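PDB 4PH8: aggregative adherence fimbrial subunit AggA from Escherichia coli O104:H4 str. C227-11, which is the major subunit of aggregative adherence fimbriae type I, probably polymerising by donor-strand complementation into surface fibres that attach to host components such as fibronectin. Local coordinates for residues K39-D44 against K99-G104; V53-T58 against N62-Q67. All blocks are in the same frame, centred on the assembly; numbering follows the deposited sequence.

Interaction 1. Residues K39-D44 against K99-G104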
ATOM      1  N   LYS A  39      -5.612   1.347  -1.311  1.00 10.29           N
ATOM      2  CA  LYS A  39      -6.227   1.089  -2.596  1.00 11.30           C
ATOM      3  C   LYS A  39      -5.565   2.012  -3.604  1.00 10.23           C
ATOM      4  O   LYS A  39      -5.339   3.184  -3.318  1.00 11.08           O
ATOM      5  CB  LYS A  39      -7.747   1.355  -2.476  1.00 14.72           C
ATOM      6  CG  LYS A  39      -8.511   1.626  -3.748  1.00 18.88           C
ATOM      7  CD  LYS A  39     -10.012   1.768  -3.503  1.00 19.95           C
ATOM      8  CE  LYS A  39     -10.451   3.023  -2.748  1.00 19.56           C
ATOM      9  NZ  LYS A  39      -9.974   4.317  -3.259  1.00 23.78           N
ATOM     10  N   VAL A  40      -5.236   1.473  -4.775  1.00 10.50           N
ATOM     11  CA  VAL A  40      -4.545   2.235  -5.816  1.00 10.76           C
ATOM     12  C   VAL A  40      -5.288   2.076  -7.143  1.00 10.32           C
ATOM     13  O   VAL A  40      -5.725   0.988  -7.507  1.00  9.90           O
ATOM     14  CB  VAL A  40      -3.057   1.791  -5.986  1.00 12.44           C
ATOM     15  CG1 VAL A  40      -2.337   2.744  -6.925  1.00 13.72           C
ATOM     16  CG2 VAL A  40      -2.360   1.742  -4.640  1.00 14.12           C
ATOM     17  N   THR A  41      -5.430   3.175  -7.866  1.00 11.00           N
ATOM     18  CA  THR A  41      -6.042   3.125  -9.183  1.00 11.19           C
ATOM     19  C   THR A  41      -5.391   4.193 -10.040  1.00 11.58           C
ATOM     20  O   THR A  41      -4.461   4.889  -9.605  1.00 11.52           O
ATOM     21  CB  THR A  41      -7.582   3.288  -9.102  1.00 11.62           C
ATOM     22  OG1 THR A  41      -8.189   2.937 -10.364  1.00 11.30           O
ATOM     23  CG2 THR A  41      -7.971   4.691  -8.683  1.00 13.15           C
ATOM     24  N   THR A  42      -5.861   4.295 -11.273  1.00 10.57           N
ATOM     25  CA  THR A  42      -5.423   5.345 -12.162  1.00 11.42           C
ATOM     26  C   THR A  42      -6.609   5.716 -13.070  1.00 12.97           C
ATOM     27  O   THR A  42      -7.719   5.230 -12.859  1.00 14.25           O
ATOM     28  CB  THR A  42      -4.159   4.900 -12.950  1.00 11.12           C
ATOM     29  OG1 THR A  42      -3.693   5.980 -13.763  1.00 12.58           O
ATOM     30  CG2 THR A  42      -4.480   3.709 -13.836  1.00 11.82           C
ATOM     31  N   SER A  43      -6.379   6.561 -14.074  1.00 14.27           N
ATOM     32  CA  SER A  43      -7.477   7.064 -14.921  1.00 14.77           C
ATOM     33  C   SER A  43      -8.051   5.982 -15.846  1.00 14.99           C
ATOM     34  O   SER A  43      -7.385   4.984 -16.171  1.00 15.04           O
ATOM     35  CB  SER A  43      -7.001   8.242 -15.759  1.00 14.62           C
ATOM     36  OG  SER A  43      -6.061   7.774 -16.719  1.00 14.95           O
ATOM     37  N   ASP A  44      -9.282   6.190 -16.298  1.00 16.02           N
ATOM     38  CA  ASP A  44      -9.901   5.244 -17.232  1.00 17.18           C
ATOM     39  C   ASP A  44      -9.064   5.099 -18.507  1.00 15.34           C
ATOM     40  O   ASP A  44      -8.885   4.001 -18.995  1.00 16.12           O
ATOM     41  CB  ASP A  44     -11.313   5.675 -17.592  1.00 20.35           C
ATOM     42  CG  ASP A  44     -12.306   5.454 -16.458  1.00 23.31           C
ATOM     43  OD1 ASP A  44     -11.984   4.777 -15.450  1.00 23.70           O
ATOM     44  OD2 ASP A  44     -13.435   5.958 -16.580  1.00 29.10           O
ATOM     45  N   LYS A  99      -0.459  -4.909  -9.954  1.00 11.10           N
ATOM     46  CA  LYS A  99      -1.672  -5.377 -10.607  1.00 12.40           C
ATOM     47  C   LYS A  99      -1.859  -4.676 -11.927  1.00 13.04           C
ATOM     48  O   LYS A  99      -1.826  -3.457 -11.974  1.00 13.36           O
ATOM     49  CB  LYS A  99      -2.872  -5.116  -9.733  1.00 11.52           C
ATOM     50  CG  LYS A  99      -4.176  -5.659 -10.298  1.00 13.75           C
ATOM     51  CD  LYS A  99      -5.290  -5.500  -9.263  1.00 12.08           C
ATOM     52  CE  LYS A  99      -6.626  -6.019  -9.763  1.00 11.87           C
ATOM     53  NZ  LYS A  99      -7.664  -6.044  -8.697  1.00 12.13           N
ATOM     54  N   LYS A 100      -2.068  -5.458 -12.985  1.00 15.10           N
ATOM     55  CA  LYS A 100      -2.463  -4.931 -14.273  1.00 17.03           C
ATOM     56  C   LYS A 100      -3.970  -4.685 -14.202  1.00 16.23           C
ATOM     57  O   LYS A 100      -4.761  -5.614 -14.099  1.00 17.76           O
ATOM     58  CB  LYS A 100      -2.087  -5.928 -15.387  1.00 21.21           C
ATOM     59  CG  LYS A 100      -2.765  -5.711 -16.731  1.00 28.54           C
ATOM     60  CD  LYS A 100      -2.376  -4.397 -17.383  1.00 35.86           C
ATOM     61  CE  LYS A 100      -2.357  -4.527 -18.903  1.00 42.23           C
ATOM     62  NZ  LYS A 100      -1.008  -4.865 -19.431  1.00 48.97           N
ATOM     63  N   LEU A 101      -4.353  -3.422 -14.232  1.00 13.61           N
ATOM     64  CA  LEU A 101      -5.754  -3.048 -14.113  1.00 13.28           C
ATOM     65  C   LEU A 101      -6.495  -3.290 -15.422  1.00 15.91           C
ATOM     66  O   LEU A 101      -5.892  -3.277 -16.495  1.00 18.65           O
ATOM     67  CB  LEU A 101      -5.856  -1.582 -13.713  1.00 12.98           C
ATOM     68  CG  LEU A 101      -5.192  -1.229 -12.373  1.00 12.69           C
ATOM     69  CD1 LEU A 101      -5.383   0.258 -12.120  1.00 15.03           C
ATOM     70  CD2 LEU A 101      -5.758  -2.051 -11.219  1.00 13.81           C
ATOM     71  N   THR A 102      -7.797  -3.512 -15.320  1.00 16.14           N
ATOM     72  CA  THR A 102      -8.680  -3.630 -16.473  1.00 20.72           C
ATOM     73  C   THR A 102      -9.970  -2.859 -16.207  1.00 19.47           C
ATOM     74  O   THR A 102     -10.247  -2.454 -15.068  1.00 17.48           O
ATOM     75  CB  THR A 102      -9.034  -5.098 -16.773  1.00 23.03           C
ATOM     76  OG1 THR A 102      -9.763  -5.653 -15.668  1.00 24.21           O
ATOM     77  CG2 THR A 102      -7.767  -5.915 -17.039  1.00 26.02           C
ATOM     78  N   SER A 103     -10.774  -2.680 -17.249  1.00 23.69           N
ATOM     79  CA  SER A 103     -12.001  -1.898 -17.139  1.00 24.51           C
ATOM     80  C   SER A 103     -12.986  -2.515 -16.153  1.00 21.52           C
ATOM     81  O   SER A 103     -13.788  -1.806 -15.559  1.00 26.82           O
ATOM     82  CB  SER A 103     -12.677  -1.731 -18.508  1.00 31.49           C
ATOM     83  OG  SER A 103     -13.408  -2.889 -18.879  1.00 36.13           O
ATOM     84  N   GLY A 104     -12.909  -3.830 -15.982  1.00 23.76           N
ATOM     85  CA  GLY A 104     -13.774  -4.553 -15.057  1.00 27.92           C
ATOM     86  C   GLY A 104     -13.148  -4.773 -13.688  1.00 24.10           C
ATOM     87  O   GLY A 104     -13.784  -5.323 -12.803  1.00 25.09           O
TER
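Two residues before L101, the leucine that meets T41 and T42 across the contact, K99 NZ is gripped by three groups: a salt bridge to D83 and hydrogen bonds to N105 OD1 and F107 O. The lysine thus ties the end of strand 97-100 to D83 and to the N105-F107 loop, while L101 supplies the whole of the contact from segment 99-104. Its branch CD1 does all the touching. T42 CG2 lies 4.0 Å from L101 CD1, the two side chains running obliquely past one another. The same L101 CD1 is 4.2 Å from T41 CA and 4.3 Å from T41 OG1, so a single methyl settles over the backbone where strand 34-41 gives way to loop. An extended chi2 of -180° carries that methyl to the far end of the leucine.

The example illustrates core filling at one end of a beta sandwich, the immunoglobulin-like fold of fimbrial subunits: strands 34-41 and 97-100 are not paired with each other, and the closest CA atoms of the two segments, T41 and L101, are 7.9 Å apart. T42 divides its branches between two tasks. With T42 OG1 opposite its own backbone N (chi1 -176°), the hydroxyl turns to P15 O and the methyl is left for L101. T41 OG1 bonds to K106 O. Next along the chain, S43 OG caps the helix 44-49 by bonding C46 N, whose residue is disulfide-linked to C14.

Interaction 2. Residues V53-T58 against N62-Q67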
ATOM      1  N   VAL A  53      -0.409  -0.950 -11.664  1.00 11.36           N
ATOM      2  CA  VAL A  53      -0.230  -0.200 -10.445  1.00 12.41           C
ATOM      3  C   VAL A  53       0.524  -1.025  -9.423  1.00 12.76           C
ATOM      4  O   VAL A  53       0.554  -2.256  -9.492  1.00 14.15           O
ATOM      5  CB  VAL A  53      -1.550   0.339  -9.872  1.00 13.00           C
ATOM      6  CG1 VAL A  53      -2.121   1.403 -10.779  1.00 13.70           C
ATOM      7  CG2 VAL A  53      -2.568  -0.770  -9.623  1.00 13.66           C
ATOM      8  N   TRP A  54       1.153  -0.317  -8.489  1.00 14.51           N
ATOM      9  CA  TRP A  54       2.046  -0.899  -7.511  1.00 14.95           C
ATOM     10  C   TRP A  54       1.766  -0.315  -6.148  1.00 13.90           C
ATOM     11  O   TRP A  54       1.327   0.835  -6.029  1.00 12.66           O
ATOM     12  CB  TRP A  54       3.498  -0.572  -7.847  1.00 15.81           C
ATOM     13  CG  TRP A  54       3.973  -1.125  -9.135  1.00 16.56           C
ATOM     14  CD1 TRP A  54       3.761  -0.610 -10.375  1.00 18.78           C
ATOM     15  CD2 TRP A  54       4.778  -2.292  -9.312  1.00 18.00           C
ATOM     16  NE1 TRP A  54       4.379  -1.396 -11.329  1.00 21.29           N
ATOM     17  CE2 TRP A  54       5.010  -2.433 -10.700  1.00 18.95           C
ATOM     18  CE3 TRP A  54       5.317  -3.236  -8.435  1.00 18.39           C
ATOM     19  CZ2 TRP A  54       5.754  -3.488 -11.228  1.00 20.99           C
ATOM     20  CZ3 TRP A  54       6.059  -4.284  -8.959  1.00 20.17           C
ATOM     21  CH2 TRP A  54       6.268  -4.396 -10.349  1.00 21.60           C
ATOM     22  N   LEU A  55       2.069  -1.122  -5.138  1.00 12.84           N
ATOM     23  CA  LEU A  55       1.981  -0.742  -3.757  1.00 14.18           C
ATOM     24  C   LEU A  55       3.116  -1.420  -3.017  1.00 13.46           C
ATOM     25  O   LEU A  55       3.394  -2.601  -3.241  1.00 14.11           O
ATOM     26  CB  LEU A  55       0.637  -1.206  -3.225  1.00 17.17           C
ATOM     27  CG  LEU A  55       0.071  -0.736  -1.920  1.00 17.52           C
ATOM     28  CD1 LEU A  55       0.072   0.785  -1.796  1.00 15.43           C
ATOM     29  CD2 LEU A  55      -1.352  -1.266  -1.817  1.00 16.10           C
ATOM     30  N   TRP A  56       3.781  -0.679  -2.139  1.00 13.31           N
ATOM     31  CA  TRP A  56       4.854  -1.258  -1.346  1.00 14.66           C
ATOM     32  C   TRP A  56       5.110  -0.459  -0.090  1.00 14.20           C
ATOM     33  O   TRP A  56       4.761   0.710  -0.008  1.00 16.04           O
ATOM     34  CB  TRP A  56       6.157  -1.446  -2.164  1.00 16.26           C
ATOM     35  CG  TRP A  56       6.906  -0.195  -2.586  1.00 17.49           C
ATOM     36  CD1 TRP A  56       8.019   0.337  -1.987  1.00 18.99           C
ATOM     37  CD2 TRP A  56       6.644   0.636  -3.736  1.00 17.13           C
ATOM     38  NE1 TRP A  56       8.445   1.448  -2.674  1.00 19.00           N
ATOM     39  CE2 TRP A  56       7.630   1.651  -3.754  1.00 19.20           C
ATOM     40  CE3 TRP A  56       5.677   0.626  -4.738  1.00 14.85           C
ATOM     41  CZ2 TRP A  56       7.664   2.647  -4.726  1.00 17.70           C
ATOM     42  CZ3 TRP A  56       5.715   1.619  -5.712  1.00 16.65           C
ATOM     43  CH2 TRP A  56       6.704   2.620  -5.694  1.00 18.36           C
ATOM     44  N   GLY A  57       5.738  -1.120   0.876  1.00 16.19           N
ATOM     45  CA  GLY A  57       6.115  -0.517   2.141  1.00 17.75           C
ATOM     46  C   GLY A  57       7.612  -0.267   2.208  1.00 17.92           C
ATOM     47  O   GLY A  57       8.343  -0.457   1.227  1.00 19.82           O
ATOM     48  N   THR A  58       8.059   0.154   3.383  1.00 17.96           N
ATOM     49  CA  THR A  58       9.434   0.593   3.595  1.00 21.00           C
ATOM     50  C   THR A  58      10.294  -0.433   4.331  1.00 21.22           C
ATOM     51  O   THR A  58      11.467  -0.187   4.566  1.00 24.25           O
ATOM     52  CB  THR A  58       9.443   1.900   4.411  1.00 22.06           C
ATOM     53  OG1 THR A  58       8.750   1.691   5.645  1.00 22.61           O
ATOM     54  CG2 THR A  58       8.753   3.019   3.629  1.00 20.92           C
ATOM     55  N   ASN A  62      10.008  -5.031   1.238  1.00 18.71           N
ATOM     56  CA  ASN A  62       8.910  -4.084   0.990  1.00 18.01           C
ATOM     57  C   ASN A  62       7.679  -4.336   1.848  1.00 17.40           C
ATOM     58  O   ASN A  62       6.571  -3.905   1.510  1.00 17.25           O
ATOM     59  CB  ASN A  62       8.599  -4.039  -0.493  1.00 18.82           C
ATOM     60  CG  ASN A  62       9.779  -3.519  -1.296  1.00 20.37           C
ATOM     61  OD1 ASN A  62      10.272  -2.413  -1.056  1.00 24.37           O
ATOM     62  ND2 ASN A  62      10.246  -4.311  -2.238  1.00 19.55           N
ATOM     63  N   LYS A  63       7.887  -4.963   3.003  1.00 19.00           N
ATOM     64  CA  LYS A  63       6.806  -5.151   3.967  1.00 19.34           C
ATOM     65  C   LYS A  63       6.407  -3.799   4.572  1.00 17.78           C
ATOM     66  O   LYS A  63       7.131  -2.816   4.486  1.00 18.83           O
ATOM     67  CB  LYS A  63       7.177  -6.190   5.034  1.00 22.01           C
ATOM     68  CG  LYS A  63       7.186  -7.595   4.466  1.00 24.10           C
ATOM     69  CD  LYS A  63       7.569  -8.681   5.459  1.00 28.23           C
ATOM     70  CE  LYS A  63       7.803  -9.990   4.710  1.00 34.87           C
ATOM     71  NZ  LYS A  63       8.268 -11.099   5.583  1.00 38.99           N
ATOM     72  N   TRP A  64       5.206  -3.735   5.115  1.00 18.15           N
ATOM     73  CA  TRP A  64       4.684  -2.478   5.621  1.00 18.17           C
ATOM     74  C   TRP A  64       5.119  -2.304   7.059  1.00 21.06           C
ATOM     75  O   TRP A  64       5.044  -3.242   7.825  1.00 22.14           O
ATOM     76  CB  TRP A  64       3.161  -2.502   5.528  1.00 16.35           C
ATOM     77  CG  TRP A  64       2.610  -2.661   4.126  1.00 15.17           C
ATOM     78  CD1 TRP A  64       3.281  -3.030   2.993  1.00 14.21           C
ATOM     79  CD2 TRP A  64       1.243  -2.485   3.737  1.00 13.53           C
ATOM     80  NE1 TRP A  64       2.418  -3.076   1.916  1.00 14.27           N
ATOM     81  CE2 TRP A  64       1.162  -2.740   2.347  1.00 12.89           C
ATOM     82  CE3 TRP A  64       0.084  -2.114   4.424  1.00 15.30           C
ATOM     83  CZ2 TRP A  64      -0.036  -2.652   1.638  1.00 13.05           C
ATOM     84  CZ3 TRP A  64      -1.112  -2.021   3.713  1.00 12.60           C
ATOM     85  CH2 TRP A  64      -1.158  -2.300   2.326  1.00 12.11           C
ATOM     86  N   VAL A  65       5.601  -1.112   7.417  1.00 22.38           N
ATOM     87  CA  VAL A  65       6.145  -0.883   8.769  1.00 23.84           C
ATOM     88  C   VAL A  65       5.304   0.131   9.544  1.00 24.63           C
ATOM     89  O   VAL A  65       5.199   1.289   9.161  1.00 24.45           O
ATOM     90  CB  VAL A  65       7.614  -0.418   8.715  1.00 27.56           C
ATOM     91  CG1 VAL A  65       8.182  -0.240  10.120  1.00 31.17           C
ATOM     92  CG2 VAL A  65       8.448  -1.407   7.914  1.00 28.17           C
ATOM     93  N   LEU A  66       4.706  -0.326  10.637  1.00 26.30           N
ATOM     94  CA  LEU A  66       4.020   0.562  11.559  1.00 25.34           C
ATOM     95  C   LEU A  66       5.044   0.998  12.608  1.00 29.40           C
ATOM     96  O   LEU A  66       5.470   0.191  13.442  1.00 33.14           O
ATOM     97  CB  LEU A  66       2.832  -0.149  12.203  1.00 19.86           C
ATOM     98  CG  LEU A  66       1.874   0.727  13.023  1.00 27.61           C
ATOM     99  CD1 LEU A  66       1.135   1.752  12.172  1.00 28.95           C
ATOM    100  CD2 LEU A  66       0.866  -0.136  13.758  1.00 30.88           C
ATOM    101  N   GLN A  67       5.409   2.280  12.559  1.00 29.29           N
ATOM    102  CA  GLN A  67       6.620   2.806  13.211  1.00 31.31           C
ATOM    103  C   GLN A  67       6.284   3.830  14.298  1.00 35.80           C
ATOM    104  O   GLN A  67       5.580   4.808  14.039  1.00 33.73           O
ATOM    105  CB  GLN A  67       7.506   3.462  12.137  1.00 34.29           C
ATOM    106  CG  GLN A  67       8.729   4.212  12.646  1.00 36.78           C
ATOM    107  CD  GLN A  67       9.816   3.274  13.129  1.00 38.33           C
ATOM    108  OE1 GLN A  67      10.377   2.512  12.342  1.00 38.56           O
ATOM    109  NE2 GLN A  67      10.116   3.318  14.426  1.00 39.82           N
TER
HETATM  110  O   HOH W   1       6.034   0.962   5.377  1.00 20.10           O
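The W64 indole meets L55 and G57 across this contact. L55 CD2 reaches W64 CZ2 at 3.9 Å, the leucine and the indole crossing at about a right angle, and G57 N comes obliquely to the same ring. At the edge of the W64 ring, and in its plane, lies N62 O. The W56 ring stacks with H131 and makes a cation-pi contact with K96; beside it runs the N62 amide, pointing the same way but turned 76° from the ring plane, with N62 OD1 3.7 Å from W56 CD1. That amide is held through N62 ND2 by D94.

Such a break in a long strand illustrates how a short loop can be closed on itself. G57 N donates to N62 O (3.0 Å), approaching from 40° above the carbonyl plane. With no side chain in the way, G57 CA comes 3.4 Å from K63 O in a CA-H...O contact. One water joins the two segments, accepting from both T58 N and V65 N.

Before the break, strand 52-68 is backbone-bonded to strand 97-100 (L55 with I97) and to strand 124-138 (W56 with H131); after it, W64 bonds to L78 of strand 75-82, while L55 and W64 both pack on A110 of strand 108-114.

Overall arrangement
Although their centres are 19 Å apart, the two interactions touch: interaction 1 packs against V53 and L55 of interaction 2. K99 N of interaction 1 probably bonds to V53 O of interaction 2 (2.9 Å), which puts strand 97-100 beside strand 52-68 in the sheet. Apolar packing joins them as well: L101 CD1 lies 3.7 Å from V53 CG1, and V40 CG2 3.9 Å from L55 CD1. In sequence, interaction 2 is nested within the loop that interaction 1 closes. The pair therefore illustrates contacts of different range in one sandwich, a local break in a strand and a distant closure at the end of the core, linked through V53 and L55.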